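Local atomic coordinates of periplasmic beta-glucosidase (Pseudomonas aeruginosa, PDB entry 6R5T), a protein that probably hydrolyses terminal, non-reducing beta-D-glucosyl residues of glycosides in the periplasm, releasing beta-D-glucose, as a glycoside hydrolase of family 3. Residues V102-S106 against Q353-V358; Y190-M195 against L223-N227. The protein carries 1 engineered substitution. All blocks are in the same frame, centred on the assembly; numbering follows the deposited sequence.

Interaction 1: V102-S106 against Q353-V358; sequences VVARS and QAAREV
Arg-105 lays its guanidinium over the backbone of Ala-354, whose CA sits 3.4 Å above one face, off-centre over the group. The side chain leaves its helix fully extended, with CG anti to the backbone N (chi1 -177°), and this carries the flat group across to the neighbouring helix, where it settles as a knob among Gln-353, Ala-354, Glu-357 and Val-358. NE packs against Ala-354 CB at 3.6 Å. Beyond it, NH1 and NH2 both reach the same carboxylate oxygen: Glu-357 OE1 lies 2.9 Å from NH1 and 3.1 Å from NH2 of Arg-105, exactly in the guanidinium plane. NH1 takes the anti lone pair of OE1, whereas NH2 comes in from above the carboxylate plane; the two planes stand 60° apart. This end-on, two-nitrogen salt bridge fixes the rotation of the guanidinium and holds its face against Ala-354. One turn along, Val-102 and Val-358 pass in opposing senses, CG1 of Val-102 meeting CG1 of Val-358 at 3.8 Å and also CG2 of Val-358. Phe-88 and Leu-94 pack on Val-358 and Ser-106, whose OG is turned back to Val-103 O at 2.7 Å. The axes of the two short segments run roughly antiparallel, at 150°, with a closest approach of 10.2 Å. Away from the sugar site, this is antiparallel helix packing, a salt bridge on one side and a valine pair on the other, joining helix 100-116 of the family 3 TIM-barrel domain to helix 352-362, which leads into strand 364-368 of the following mixed sheet.

Interaction 2: Y190-M195 against L223-N227; sequences YNTVDM and LNTIN
Val-193 O is gripped twice, by Asn-227 N at 2.9 Å and by water 4, donating at 2.7 Å. Loop 190-195 runs roughly parallel (25° apart) to 223-227, which holds the short strand 225-226 and follows barrel strand 218-221 in the TIM-barrel domain. The amide of Asn-227 extends this pairing like a piece of backbone: OD1 accepts from Met-195 N through an in-plane lone pair, while ND2 returns a 2.9 Å bond to Met-195 O. Oxygen and nitrogen of the amide are both engaged by the backbone of one residue, which fixes its rotation. Val-193 N adds only a weak bond to Thr-225 O, an oxygen also met by Asn-224 ND2 from above its carbonyl plane. With CG held between its backbone N and carbonyl carbon (chi1 51°), Asn-224 brings its amide at a slant across Val-193, ND2 lying 3.6 Å from Val-193 CG2. Asn-224 OD1 is hydrogen-bonded to Ser-222 OG, and ND2 also to Ala-179 O. Nearer the sugar, waters 1 and 2 link Tyr-190 O to Thr-225 N and to Leu-223 O respectively. Leu-223, a glycan-pocket residue, touches the bound glucose, and Tyr-190 OH bonds to Glu-486 of the same pocket. Asp-194 OD2 bonds to Ser-196 of the second subunit. The side chains of Tyr-190 and Leu-223 run abreast, Leu-223 CD1 3.7 Å from both CD1 and CE1 of Tyr-190.

How the interactions relate
From the N terminus, the chain reaches helix 100-116 after the first strands of the barrel; residues 102-106 meet their partner only at 353-358, so interaction 1 closes a loop of about 250 residues. Within that loop lies interaction 2, a short closure between the segment before helix 197-204 and the one after strand 218-221, with 27 residues between. The two are nested, not crossed. The centres of interactions 1 and 2 are about 34 Å apart, on opposite sides of the chain's centre. Interaction 1 ties the barrel domain to the helix leading into the six-stranded mixed sheet; interaction 2 joins parts of the barrel domain beside the glycan pocket and the second subunit.

Interaction 1: V102-S106 against Q353-V358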
ATOM      1  N   VAL A 102       0.908 -12.497  31.025  1.00 15.70           N
ATOM      2  CA  VAL A 102       0.721 -11.057  31.318  1.00 16.69           C
ATOM      3  C   VAL A 102      -0.542 -10.589  30.597  1.00 16.50           C
ATOM      4  O   VAL A 102      -1.373  -9.825  31.161  1.00 17.39           O
ATOM      5  CB  VAL A 102       1.969 -10.300  30.835  1.00 17.46           C
ATOM      6  CG1 VAL A 102       1.767  -8.802  30.862  1.00 17.45           C
ATOM      7  CG2 VAL A 102       3.150 -10.714  31.672  1.00 19.33           C
ATOM      8  N   VAL A 103      -0.661 -10.969  29.331  1.00 15.84           N
ATOM      9  CA  VAL A 103      -1.838 -10.568  28.543  1.00 16.87           C
ATOM     10  C   VAL A 103      -3.094 -11.135  29.208  1.00 15.63           C
ATOM     11  O   VAL A 103      -4.070 -10.351  29.369  1.00 16.12           O
ATOM     12  CB  VAL A 103      -1.699 -10.989  27.071  1.00 16.73           C
ATOM     13  CG1 VAL A 103      -2.958 -10.629  26.304  1.00 18.61           C
ATOM     14  CG2 VAL A 103      -0.472 -10.321  26.477  1.00 17.13           C
ATOM     15  N   ALA A 104      -3.074 -12.402  29.615  1.00 15.13           N
ATOM     16  CA  ALA A 104      -4.238 -13.021  30.294  1.00 16.94           C
ATOM     17  C   ALA A 104      -4.589 -12.217  31.543  1.00 18.57           C
ATOM     18  O   ALA A 104      -5.767 -12.003  31.843  1.00 18.08           O
ATOM     19  CB  ALA A 104      -3.984 -14.466  30.646  1.00 16.74           C
ATOM     20  N   ARG A 105      -3.587 -11.802  32.308  1.00 16.88           N
ATOM     21  CA  ARG A 105      -3.872 -11.082  33.564  1.00 17.76           C
ATOM     22  C   ARG A 105      -4.620  -9.791  33.261  1.00 17.04           C
ATOM     23  O   ARG A 105      -5.552  -9.426  33.972  1.00 17.57           O
ATOM     24  CB  ARG A 105      -2.566 -10.855  34.301  1.00 17.34           C
ATOM     25  CG  ARG A 105      -2.754 -10.191  35.646  1.00 17.69           C
ATOM     26  CD  ARG A 105      -1.416 -10.132  36.335  1.00 20.16           C
ATOM     27  NE  ARG A 105      -1.514  -9.603  37.678  1.00 23.56           N
ATOM     28  CZ  ARG A 105      -0.490  -9.151  38.380  1.00 23.25           C
ATOM     29  NH1 ARG A 105       0.726  -9.162  37.847  1.00 23.77           N
ATOM     30  NH2 ARG A 105      -0.704  -8.711  39.606  1.00 25.49           N
ATOM     31  N   SER A 106      -4.209  -9.078  32.222  1.00 16.78           N
ATOM     32  CA  SER A 106      -4.843  -7.786  31.878  1.00 16.34           C
ATOM     33  C   SER A 106      -6.310  -8.057  31.528  1.00 15.46           C
ATOM     34  O   SER A 106      -7.178  -7.291  31.970  1.00 16.46           O
ATOM     35  CB  SER A 106      -4.102  -7.029  30.740  1.00 16.94           C
ATOM     36  OG  SER A 106      -4.300  -7.661  29.497  1.00 20.35           O
ATOM     37  N   GLN A 353      -1.713  -2.734  41.475  1.00 17.77           N
ATOM     38  CA  GLN A 353      -0.527  -3.601  41.446  1.00 22.16           C
ATOM     39  C   GLN A 353      -0.507  -4.358  40.108  1.00 20.53           C
ATOM     40  O   GLN A 353       0.565  -4.441  39.506  1.00 20.49           O
ATOM     41  CB  GLN A 353      -0.502  -4.609  42.594  1.00 25.58           C
ATOM     42  CG  GLN A 353       0.742  -5.482  42.509  1.00 30.06           C
ATOM     43  CD  GLN A 353       0.856  -6.591  43.530  1.00 37.32           C
ATOM     44  OE1 GLN A 353       1.891  -7.265  43.622  1.00 44.48           O
ATOM     45  NE2 GLN A 353      -0.215  -6.816  44.273  1.00 40.64           N
ATOM     46  N   ALA A 354      -1.629  -4.883  39.639  1.00 19.38           N
ATOM     47  CA  ALA A 354      -1.647  -5.631  38.358  1.00 20.17           C
ATOM     48  C   ALA A 354      -1.284  -4.663  37.227  1.00 18.48           C
ATOM     49  O   ALA A 354      -0.472  -5.051  36.349  1.00 18.47           O
ATOM     50  CB  ALA A 354      -2.980  -6.285  38.083  1.00 20.26           C
ATOM     51  N   ALA A 355      -1.816  -3.447  37.240  1.00 16.28           N
ATOM     52  CA  ALA A 355      -1.548  -2.504  36.115  1.00 16.73           C
ATOM     53  C   ALA A 355      -0.063  -2.171  36.086  1.00 16.93           C
ATOM     54  O   ALA A 355       0.510  -2.065  34.992  1.00 16.77           O
ATOM     55  CB  ALA A 355      -2.360  -1.246  36.241  1.00 16.48           C
ATOM     56  N   ARG A 356       0.548  -1.956  37.249  1.00 16.18           N
ATOM     57  CA  ARG A 356       1.977  -1.554  37.307  1.00 17.42           C
ATOM     58  C   ARG A 356       2.827  -2.736  36.842  1.00 16.82           C
ATOM     59  O   ARG A 356       3.769  -2.532  36.039  1.00 15.76           O
ATOM     60  CB  ARG A 356       2.312  -1.087  38.736  1.00 16.56           C
ATOM     61  CG  ARG A 356       3.724  -0.528  38.865  1.00 17.25           C
ATOM     62  CD  ARG A 356       3.879   0.086  40.235  1.00 19.28           C
ATOM     63  NE  ARG A 356       5.196   0.623  40.463  1.00 18.30           N
ATOM     64  CZ  ARG A 356       5.482   1.455  41.453  1.00 19.52           C
ATOM     65  NH1 ARG A 356       4.516   1.851  42.257  1.00 21.37           N
ATOM     66  NH2 ARG A 356       6.714   1.899  41.620  1.00 18.86           N
ATOM     67  N   GLU A 357       2.542  -3.951  37.322  1.00 15.64           N
ATOM     68  CA  GLU A 357       3.345  -5.152  36.933  1.00 16.02           C
ATOM     69  C   GLU A 357       3.202  -5.413  35.431  1.00 17.52           C
ATOM     70  O   GLU A 357       4.192  -5.736  34.778  1.00 16.75           O
ATOM     71  CB  GLU A 357       2.951  -6.352  37.775  1.00 19.62           C
ATOM     72  CG  GLU A 357       3.429  -6.125  39.209  1.00 22.74           C
ATOM     73  CD  GLU A 357       3.130  -7.196  40.235  1.00 27.04           C
ATOM     74  OE1 GLU A 357       2.333  -8.085  39.958  1.00 29.13           O
ATOM     75  OE2 GLU A 357       3.700  -7.088  41.357  1.00 27.11           O
ATOM     76  N   VAL A 358       1.995  -5.318  34.907  1.00 15.15           N
ATOM     77  CA  VAL A 358       1.774  -5.587  33.467  1.00 15.90           C
ATOM     78  C   VAL A 358       2.478  -4.498  32.660  1.00 15.39           C
ATOM     79  O   VAL A 358       3.148  -4.813  31.655  1.00 16.09           O
ATOM     80  CB  VAL A 358       0.271  -5.676  33.153  1.00 14.53           C
ATOM     81  CG1 VAL A 358       0.015  -5.549  31.663  1.00 13.68           C
ATOM     82  CG2 VAL A 358      -0.336  -6.976  33.704  1.00 15.76           C
TER

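Interaction 2: Y190-M195 against L223-N227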
ATOM      1  N   TYR A 190     -11.375   2.877   7.580  1.00 11.73           N
ATOM      2  CA  TYR A 190     -12.615   2.486   6.889  1.00 12.36           C
ATOM      3  C   TYR A 190     -12.371   2.213   5.404  1.00 12.38           C
ATOM      4  O   TYR A 190     -13.323   1.820   4.713  1.00 13.93           O
ATOM      5  CB  TYR A 190     -13.657   3.589   7.017  1.00 12.22           C
ATOM      6  CG  TYR A 190     -13.785   4.227   8.365  1.00 12.05           C
ATOM      7  CD1 TYR A 190     -14.027   3.471   9.518  1.00 13.85           C
ATOM      8  CD2 TYR A 190     -13.679   5.603   8.470  1.00 12.24           C
ATOM      9  CE1 TYR A 190     -14.209   4.107  10.729  1.00 14.03           C
ATOM     10  CE2 TYR A 190     -13.854   6.243   9.680  1.00 13.22           C
ATOM     11  CZ  TYR A 190     -14.080   5.491  10.812  1.00 13.80           C
ATOM     12  OH  TYR A 190     -14.328   6.123  12.027  1.00 14.64           O
ATOM     13  N   ASN A 191     -11.132   2.293   4.941  1.00 11.80           N
ATOM     14  CA  ASN A 191     -10.927   2.258   3.477  1.00 11.70           C
ATOM     15  C   ASN A 191     -10.883   0.812   2.985  1.00 12.11           C
ATOM     16  O   ASN A 191     -10.719  -0.173   3.746  1.00 12.66           O
ATOM     17  CB  ASN A 191      -9.657   3.003   3.061  1.00 11.95           C
ATOM     18  CG  ASN A 191      -9.643   3.402   1.597  1.00 11.64           C
ATOM     19  OD1 ASN A 191     -10.708   3.478   0.954  1.00 13.98           O
ATOM     20  ND2 ASN A 191      -8.465   3.672   1.061  1.00 11.88           N
ATOM     21  N   THR A 192     -11.077   0.729   1.690  1.00 11.45           N
ATOM     22  CA  THR A 192     -11.025  -0.493   0.882  1.00 11.97           C
ATOM     23  C   THR A 192      -9.938  -1.470   1.306  1.00 12.40           C
ATOM     24  O   THR A 192      -8.784  -1.075   1.479  1.00 12.84           O
ATOM     25  CB  THR A 192     -10.704  -0.032  -0.539  1.00 13.36           C
ATOM     26  OG1 THR A 192     -11.751   0.873  -0.901  1.00 13.06           O
ATOM     27  CG2 THR A 192     -10.625  -1.181  -1.517  1.00 14.37           C
ATOM     28  N   VAL A 193     -10.299  -2.752   1.369  1.00 11.47           N
ATOM     29  CA  VAL A 193      -9.341  -3.838   1.576  1.00 12.64           C
ATOM     30  C   VAL A 193      -9.436  -4.764   0.407  1.00 13.45           C
ATOM     31  O   VAL A 193     -10.546  -5.225   0.048  1.00 12.88           O
ATOM     32  CB  VAL A 193      -9.526  -4.579   2.906  1.00 12.83           C
ATOM     33  CG1 VAL A 193      -8.591  -5.780   3.007  1.00 14.53           C
ATOM     34  CG2 VAL A 193      -9.339  -3.633   4.093  1.00 12.23           C
ATOM     35  N   ASP A 194      -8.292  -5.002  -0.206  1.00 14.51           N
ATOM     36  CA  ASP A 194      -8.266  -5.845  -1.419  1.00 14.21           C
ATOM     37  C   ASP A 194      -7.073  -6.761  -1.288  1.00 14.40           C
ATOM     38  O   ASP A 194      -5.960  -6.232  -1.112  1.00 15.90           O
ATOM     39  CB  ASP A 194      -8.226  -4.975  -2.669  1.00 15.77           C
ATOM     40  CG  ASP A 194      -8.303  -5.803  -3.920  1.00 18.85           C
ATOM     41  OD1 ASP A 194      -7.233  -6.315  -4.362  1.00 18.78           O
ATOM     42  OD2 ASP A 194      -9.418  -5.933  -4.404  1.00 20.31           O
ATOM     43  N   MET A 195      -7.277  -8.079  -1.292  1.00 13.68           N
ATOM     44  CA  MET A 195      -6.148  -8.994  -1.131  1.00 15.16           C
ATOM     45  C   MET A 195      -6.513 -10.363  -1.697  1.00 14.17           C
ATOM     46  O   MET A 195      -7.671 -10.687  -1.857  1.00 14.38           O
ATOM     47  CB  MET A 195      -5.668  -9.117   0.329  1.00 17.73           C
ATOM     48  CG  MET A 195      -6.576  -9.824   1.241  1.00 17.85           C
ATOM     49  SD  MET A 195      -5.927 -10.118   2.934  1.00 16.06           S
ATOM     50  CE  MET A 195      -5.757  -8.415   3.488  1.00 16.68           C
ATOM     51  N   LEU A 223     -16.186  -2.697   9.202  1.00 12.55           N
ATOM     52  CA  LEU A 223     -16.798  -1.612   8.414  1.00 13.75           C
ATOM     53  C   LEU A 223     -16.303  -1.572   6.973  1.00 13.55           C
ATOM     54  O   LEU A 223     -16.902  -0.814   6.206  1.00 15.74           O
ATOM     55  CB  LEU A 223     -16.464  -0.295   9.107  1.00 15.56           C
ATOM     56  CG  LEU A 223     -17.193  -0.007  10.420  1.00 17.37           C
ATOM     57  CD1 LEU A 223     -16.523   1.198  11.094  1.00 18.27           C
ATOM     58  CD2 LEU A 223     -18.641   0.283  10.180  1.00 19.12           C
ATOM     59  N   ASN A 224     -15.243  -2.294   6.651  1.00 12.47           N
ATOM     60  CA  ASN A 224     -14.589  -2.194   5.327  1.00 11.93           C
ATOM     61  C   ASN A 224     -15.194  -3.166   4.290  1.00 12.48           C
ATOM     62  O   ASN A 224     -15.833  -4.195   4.659  1.00 13.34           O
ATOM     63  CB  ASN A 224     -13.110  -2.575   5.430  1.00 12.43           C
ATOM     64  CG  ASN A 224     -12.873  -3.901   6.116  1.00 11.37           C
ATOM     65  OD1 ASN A 224     -13.068  -4.028   7.334  1.00 13.78           O
ATOM     66  ND2 ASN A 224     -12.464  -4.918   5.363  1.00 12.94           N
ATOM     67  N   THR A 225     -14.971  -2.845   3.008  1.00 12.08           N
ATOM     68  CA  THR A 225     -15.125  -3.837   1.923  1.00 12.96           C
ATOM     69  C   THR A 225     -14.017  -4.875   2.025  1.00 13.86           C
ATOM     70  O   THR A 225     -12.855  -4.548   2.451  1.00 13.89           O
ATOM     71  CB  THR A 225     -15.141  -3.190   0.539  1.00 13.53           C
ATOM     72  OG1 THR A 225     -13.924  -2.459   0.340  1.00 14.09           O
ATOM     73  CG2 THR A 225     -16.315  -2.287   0.338  1.00 13.73           C
ATOM     74  N   ILE A 226     -14.322  -6.074   1.577  1.00 12.19           N
ATOM     75  CA  ILE A 226     -13.340  -7.165   1.346  1.00 13.21           C
ATOM     76  C   ILE A 226     -13.498  -7.520  -0.125  1.00 12.67           C
ATOM     77  O   ILE A 226     -14.583  -8.003  -0.503  1.00 12.91           O
ATOM     78  CB  ILE A 226     -13.606  -8.376   2.245  1.00 13.54           C
ATOM     79  CG1 ILE A 226     -13.422  -7.980   3.702  1.00 13.27           C
ATOM     80  CG2 ILE A 226     -12.777  -9.585   1.813  1.00 14.98           C
ATOM     81  CD1 ILE A 226     -13.920  -9.020   4.656  1.00 15.75           C
ATOM     82  N   ASN A 227     -12.513  -7.175  -0.940  1.00 13.55           N
ATOM     83  CA  ASN A 227     -12.560  -7.502  -2.382  1.00 13.27           C
ATOM     84  C   ASN A 227     -13.887  -7.005  -2.977  1.00 14.36           C
ATOM     85  O   ASN A 227     -14.543  -7.703  -3.790  1.00 14.34           O
ATOM     86  CB  ASN A 227     -12.277  -8.997  -2.535  1.00 13.81           C
ATOM     87  CG  ASN A 227     -10.895  -9.367  -2.067  1.00 15.18           C
ATOM     88  OD1 ASN A 227     -10.142  -8.496  -1.686  1.00 13.40           O
ATOM     89  ND2 ASN A 227     -10.536 -10.633  -2.130  1.00 14.38           N
TER
HETATM   90  O   HOH W   1     -14.211  -0.021   2.792  1.00 13.39           O
HETATM   91  O   HOH W   2     -16.068   1.724   5.202  1.00 14.34           O
HETATM   92  O   HOH W   3     -14.261   0.405   0.136  1.00 16.06           O
HETATM   93  O   HOH W   4     -12.522  -3.947  -1.366  1.00 13.97           O